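Local structure of terminal oxygenase component of carbazole (Janthinobacterium sp., 7BUG) at residues Q315-S319 / K320-M324; R366-A369 / S370-Q374. The protein catalyses, as the oxygenase component of carbazole 1,9a-dioxygenase, the angular dioxygenation of carbazole to an unstable cis-hydrodiol that opens to 2'-aminobiphenyl-2,3-diol. All blocks are in the same frame, centred on the assembly; numbering follows the deposited sequence.

Contact 1: residues Q315-S319 / K320-M324; sequences QEFES and KWKPM
A wider, pi-type turn interrupts helix 307-327 where E316 and F317 meet K320, W321 and K322. The evidence is in the backbone spacing: W321 N reaches back five residues to E316 O at 3.0 Å, and K322 N does the same to F317 O at 2.8 Å, nearly straight at 166° and lying in the carbonyl plane. E316 O also accepts a more bent bond from K320 N, so two successive amides share one carbonyl. The five-residue offset is repeated in the side chains. E316 and W321 run side by side in the same direction, and the indole NE1 donates to E316 OE1 at 3.2 Å. The carboxylate uses its anti lone pair and sits at the indole edge, near the ring plane, although its own plane is turned 51° from that of the ring. E316 OE2 forms a salt bridge with K312 one turn earlier, which fixes the carboxylate from both oxygens. F317 has its ring carbon CG opposite the backbone N (chi1 178°), which brings one ring face beneath K322. K322 CB makes a CH-pi contact 4.0 Å from the F317 ring centroid, and K322 CD lies 3.8 Å from F317 CE2 farther along the extended lysine chain. S319 OG bonds back to Q315 O, which also takes S319 N from the opposite face of its plane. At P323 the proline nitrogen has no hydrogen to give, and the helix kinks there. Both aromatic residues are buried: W321 packs on P276, N277 and M280, and F317 on L161 of strand 158-167. The i-to-i+5 bonds and shared carbonyl are the signature of a pi-bulge within an alpha-helix, here in the helix following strand 293-303 of the catalytic domain's antiparallel sheet.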
loop_
_atom_site.group_PDB
_atom_site.type_symbol
_atom_site.label_atom_id
_atom_site.label_comp_id
_atom_site.label_asym_id
_atom_site.label_seq_id
_atom_site.Cartn_x
_atom_site.Cartn_y
_atom_site.Cartn_z
ATOM N N GLN A 315 33.921 23.605 -16.032
ATOM C CA GLN A 315 34.793 22.439 -16.287
ATOM C C GLN A 315 35.158 21.794 -14.946
ATOM O O GLN A 315 35.058 20.565 -14.878
ATOM C CB GLN A 315 35.979 22.874 -17.153
ATOM C CG GLN A 315 35.546 22.996 -18.609
ATOM C CD GLN A 315 36.436 23.906 -19.422
ATOM O OE1 GLN A 315 37.585 24.171 -19.059
ATOM N NE2 GLN A 315 35.899 24.402 -20.530
ATOM N N GLU A 316 35.494 22.585 -13.927
ATOM C CA GLU A 316 35.824 22.039 -12.583
ATOM C C GLU A 316 34.550 21.426 -11.977
ATOM O O GLU A 316 34.655 20.418 -11.242
ATOM C CB GLU A 316 36.359 23.086 -11.603
ATOM C CG GLU A 316 37.723 23.674 -11.907
ATOM C CD GLU A 316 38.223 24.636 -10.837
ATOM O OE1 GLU A 316 37.851 24.469 -9.641
ATOM O OE2 GLU A 316 38.970 25.563 -11.193
ATOM N N PHE A 317 33.386 22.074 -12.147
ATOM C CA PHE A 317 32.116 21.497 -11.612
ATOM C C PHE A 317 31.919 20.077 -12.166
ATOM O O PHE A 317 31.666 19.117 -11.358
ATOM C CB PHE A 317 30.924 22.413 -11.886
ATOM C CG PHE A 317 29.595 21.865 -11.407
ATOM C CD1 PHE A 317 29.173 22.057 -10.107
ATOM C CD2 PHE A 317 28.765 21.201 -12.270
ATOM C CE1 PHE A 317 27.932 21.588 -9.703
ATOM C CE2 PHE A 317 27.531 20.716 -11.877
ATOM C CZ PHE A 317 27.107 20.948 -10.589
ATOM N N GLU A 318 32.010 19.916 -13.480
ATOM C CA GLU A 318 31.673 18.629 -14.151
ATOM C C GLU A 318 32.722 17.578 -13.769
ATOM O O GLU A 318 32.364 16.401 -13.581
ATOM C CB GLU A 318 31.548 18.789 -15.668
ATOM C CG GLU A 318 30.208 19.363 -16.108
ATOM C CD GLU A 318 28.939 18.604 -15.709
ATOM O OE1 GLU A 318 28.982 17.358 -15.560
ATOM O OE2 GLU A 318 27.892 19.267 -15.556
ATOM N N SER A 319 33.978 17.994 -13.682
ATOM C CA SER A 319 35.131 17.068 -13.571
ATOM C C SER A 319 35.355 16.725 -12.101
ATOM O O SER A 319 35.808 15.644 -11.834
ATOM C CB SER A 319 36.369 17.641 -14.220
ATOM O OG SER A 319 36.979 18.664 -13.439
ATOM N N LYS A 320 35.053 17.633 -11.175
ATOM C CA LYS A 320 35.484 17.457 -9.781
ATOM C C LYS A 320 34.301 17.680 -8.834
ATOM O O LYS A 320 34.042 16.777 -8.063
ATOM C CB LYS A 320 36.645 18.383 -9.436
ATOM C CG LYS A 320 37.186 18.215 -8.026
ATOM C CD LYS A 320 38.673 18.492 -7.914
ATOM C CE LYS A 320 39.519 17.711 -8.912
ATOM N NZ LYS A 320 40.761 18.439 -9.267
ATOM N N TRP A 321 33.697 18.872 -8.808
ATOM C CA TRP A 321 32.868 19.227 -7.626
ATOM C C TRP A 321 31.536 18.459 -7.623
ATOM O O TRP A 321 31.047 18.136 -6.505
ATOM C CB TRP A 321 32.676 20.736 -7.523
ATOM C CG TRP A 321 33.971 21.476 -7.458
ATOM C CD1 TRP A 321 34.392 22.451 -8.315
ATOM C CD2 TRP A 321 35.044 21.267 -6.541
ATOM N NE1 TRP A 321 35.644 22.876 -7.972
ATOM C CE2 TRP A 321 36.066 22.187 -6.879
ATOM C CE3 TRP A 321 35.243 20.406 -5.471
ATOM C CZ2 TRP A 321 37.262 22.260 -6.178
ATOM C CZ3 TRP A 321 36.409 20.500 -4.761
ATOM C CH2 TRP A 321 37.408 21.410 -5.119
ATOM N N LYS A 322 30.920 18.241 -8.767
ATOM C CA LYS A 322 29.661 17.470 -8.834
ATOM C C LYS A 322 29.921 16.031 -8.380
ATOM O O LYS A 322 29.253 15.536 -7.474
ATOM C CB LYS A 322 28.996 17.583 -10.198
ATOM C CG LYS A 322 27.758 16.708 -10.334
ATOM C CD LYS A 322 26.992 17.005 -11.589
ATOM C CE LYS A 322 25.911 15.982 -11.857
ATOM N NZ LYS A 322 25.448 16.055 -13.265
ATOM N N PRO A 323 30.857 15.259 -8.984
ATOM C CA PRO A 323 31.016 13.864 -8.570
ATOM C C PRO A 323 31.617 13.739 -7.165
ATOM O O PRO A 323 31.230 12.811 -6.457
ATOM C CB PRO A 323 31.909 13.245 -9.672
ATOM C CG PRO A 323 32.629 14.411 -10.268
ATOM C CD PRO A 323 31.673 15.593 -10.158
ATOM N N MET A 324 32.533 14.610 -6.763
ATOM C CA MET A 324 33.280 14.432 -5.495
ATOM C C MET A 324 32.433 14.914 -4.310
ATOM O O MET A 324 32.508 14.322 -3.227
ATOM C CB MET A 324 34.584 15.208 -5.503
ATOM C CG MET A 324 35.530 14.733 -4.456
ATOM S SD MET A 324 37.104 15.640 -4.597
ATOM C CE MET A 324 37.729 15.517 -2.937
#

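Contact 2: residues R366-A369 / S370-Q374; sequences RKLA and SEHNQ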
loop_
_atom_site.group_PDB
_atom_site.type_symbol
_atom_site.label_atom_id
_atom_site.label_comp_id
_atom_site.label_asym_id
_atom_site.label_seq_id
_atom_site.Cartn_x
_atom_site.Cartn_y
_atom_site.Cartn_z
ATOM N N ARG A 366 13.232 25.387 13.791
ATOM C CA ARG A 366 11.836 24.930 13.931
ATOM C C ARG A 366 10.982 26.109 14.414
ATOM O O ARG A 366 9.836 26.294 13.949
ATOM C CB ARG A 366 11.698 23.731 14.849
ATOM C CG ARG A 366 12.421 22.480 14.362
ATOM C CD ARG A 366 12.120 21.391 15.397
ATOM N NE ARG A 366 12.677 20.108 14.978
ATOM C CZ ARG A 366 12.783 19.069 15.804
ATOM N NH1 ARG A 366 12.314 19.163 17.046
ATOM N NH2 ARG A 366 13.255 17.932 15.322
ATOM N N LYS A 367 11.559 26.900 15.316
ATOM C CA LYS A 367 10.856 28.096 15.851
ATOM C C LYS A 367 10.771 29.177 14.782
ATOM O O LYS A 367 9.702 29.791 14.643
ATOM C CB LYS A 367 11.626 28.568 17.078
ATOM C CG LYS A 367 11.520 27.621 18.257
ATOM C CD LYS A 367 11.929 28.283 19.578
ATOM C CE LYS A 367 13.247 27.814 20.133
ATOM N NZ LYS A 367 13.037 26.871 21.262
ATOM N N LEU A 368 11.864 29.441 14.101
ATOM C CA LEU A 368 11.871 30.465 13.021
ATOM C C LEU A 368 10.806 30.072 11.992
ATOM O O LEU A 368 9.983 30.917 11.557
ATOM C CB LEU A 368 13.249 30.517 12.376
ATOM C CG LEU A 368 13.224 31.478 11.201
ATOM C CD1 LEU A 368 13.876 32.783 11.566
ATOM C CD2 LEU A 368 13.816 30.877 9.960
ATOM N N ALA A 369 10.774 28.804 11.579
ATOM C CA ALA A 369 9.843 28.355 10.531
ATOM C C ALA A 369 8.427 28.503 11.054
ATOM O O ALA A 369 7.531 28.849 10.269
ATOM C CB ALA A 369 10.130 26.909 10.162
ATOM N N SER A 370 8.195 28.151 12.322
ATOM C CA SER A 370 6.844 28.213 12.929
ATOM C C SER A 370 6.352 29.661 12.930
ATOM O O SER A 370 5.150 29.843 12.647
ATOM C CB SER A 370 6.857 27.658 14.310
ATOM O OG SER A 370 7.087 26.254 14.355
ATOM N N GLU A 371 7.243 30.607 13.222
ATOM C CA GLU A 371 6.831 32.023 13.441
ATOM C C GLU A 371 6.701 32.751 12.098
ATOM O O GLU A 371 5.805 33.615 11.973
ATOM C CB GLU A 371 7.792 32.758 14.374
ATOM C CG GLU A 371 7.350 34.204 14.595
ATOM C CD GLU A 371 8.212 35.077 15.508
ATOM O OE1 GLU A 371 9.304 34.614 15.938
ATOM O OE2 GLU A 371 7.804 36.239 15.768
ATOM N N HIS A 372 7.510 32.411 11.094
ATOM C CA HIS A 372 7.754 33.294 9.929
ATOM C C HIS A 372 7.332 32.680 8.601
ATOM O O HIS A 372 7.475 33.363 7.604
ATOM C CB HIS A 372 9.199 33.729 9.878
ATOM C CG HIS A 372 9.569 34.638 10.987
ATOM N ND1 HIS A 372 9.067 35.922 11.076
ATOM C CD2 HIS A 372 10.384 34.439 12.057
ATOM C CE1 HIS A 372 9.595 36.502 12.159
ATOM N NE2 HIS A 372 10.389 35.598 12.792
ATOM N N ASN A 373 6.793 31.463 8.591
ATOM C CA ASN A 373 6.250 30.857 7.344
ATOM C C ASN A 373 5.070 31.692 6.828
ATOM O O ASN A 373 4.369 32.347 7.637
ATOM C CB ASN A 373 5.848 29.414 7.558
ATOM C CG ASN A 373 4.553 29.275 8.328
ATOM O OD1 ASN A 373 3.463 29.339 7.750
ATOM N ND2 ASN A 373 4.669 28.995 9.621
ATOM N N GLN A 374 4.843 31.669 5.529
ATOM C CA GLN A 374 3.742 32.449 4.905
ATOM C C GLN A 374 2.482 31.612 4.710
ATOM O O GLN A 374 1.556 32.069 4.013
ATOM C CB GLN A 374 4.232 33.082 3.604
ATOM C CG GLN A 374 5.414 34.023 3.799
ATOM C CD GLN A 374 5.016 35.341 4.430
ATOM O OE1 GLN A 374 3.864 35.691 4.432
ATOM N NE2 GLN A 374 5.960 36.076 4.985
#
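S370 and R366 meet one turn apart in the last part of helix 360-372, where hydrogen bonds to backbone carbonyls dominate. S370 OG donates to R366 O at 2.8 Å and S370 N to the same oxygen at 3.0 Å, the two arriving from opposite faces of the carbonyl plane. The hydroxyl gets there because OG lies beside the backbone N, opposite the carbonyl carbon (chi1 -68°). The same OG also accepts from Y18 N of helix 16-20, so it links two helices. Farther on, E371 N bonds K367 O, and H372 N bonds L368 O at 2.9 Å. A second pair of donors closes the helix end: N373 N reaches A369 O from above the carbonyl plane, while N373 ND2 lies in that plane, 2.9 Å from A369 O with a 161° angle at the hydrogen. The chi1 of 75° folds this amide back over the last turn, and its OD1 accepts from G375 N.

Nonpolar contact is slight. L368 and H372 cross at about a right angle, with L368 CD1 3.9 Å from H372 CD2.

The charge of R366, a buried residue, is met outside the helix: its guanidinium forms salt bridges with E176 and E353, and its side chain also packs on R72 of a neighbouring subunit, a residue of the Rieske cluster site there. R366 O and A369 O each take a backbone and a side-chain donor, which implies that S370 reinforces the helical bonding within the last turns, and N373 at the end, where the chain turns away after H372.

In the fold
Contacts 1 and 2 lie on opposite sides of the chain's centre, their own centres about 35 Å apart and their nearest atoms about 26 Å apart, on separate helices of the ring-hydroxylase catalytic domain. Both are partly buried. Contact 1 lies within a long helix, packs its aromatic groups on strand 158-167 and nearby loops, and meets no other chain; contact 2 lies at a helix terminus, faces helix 16-20 and reaches a neighbouring subunit. In both, a serine hydroxyl doubles the bonding at one carbonyl; a second is doubled by the widened backbone turn in 315-324, but by an asparagine amide in 366-374. The indole-carboxylate bond and CH-pi contact belong to contact 1 alone.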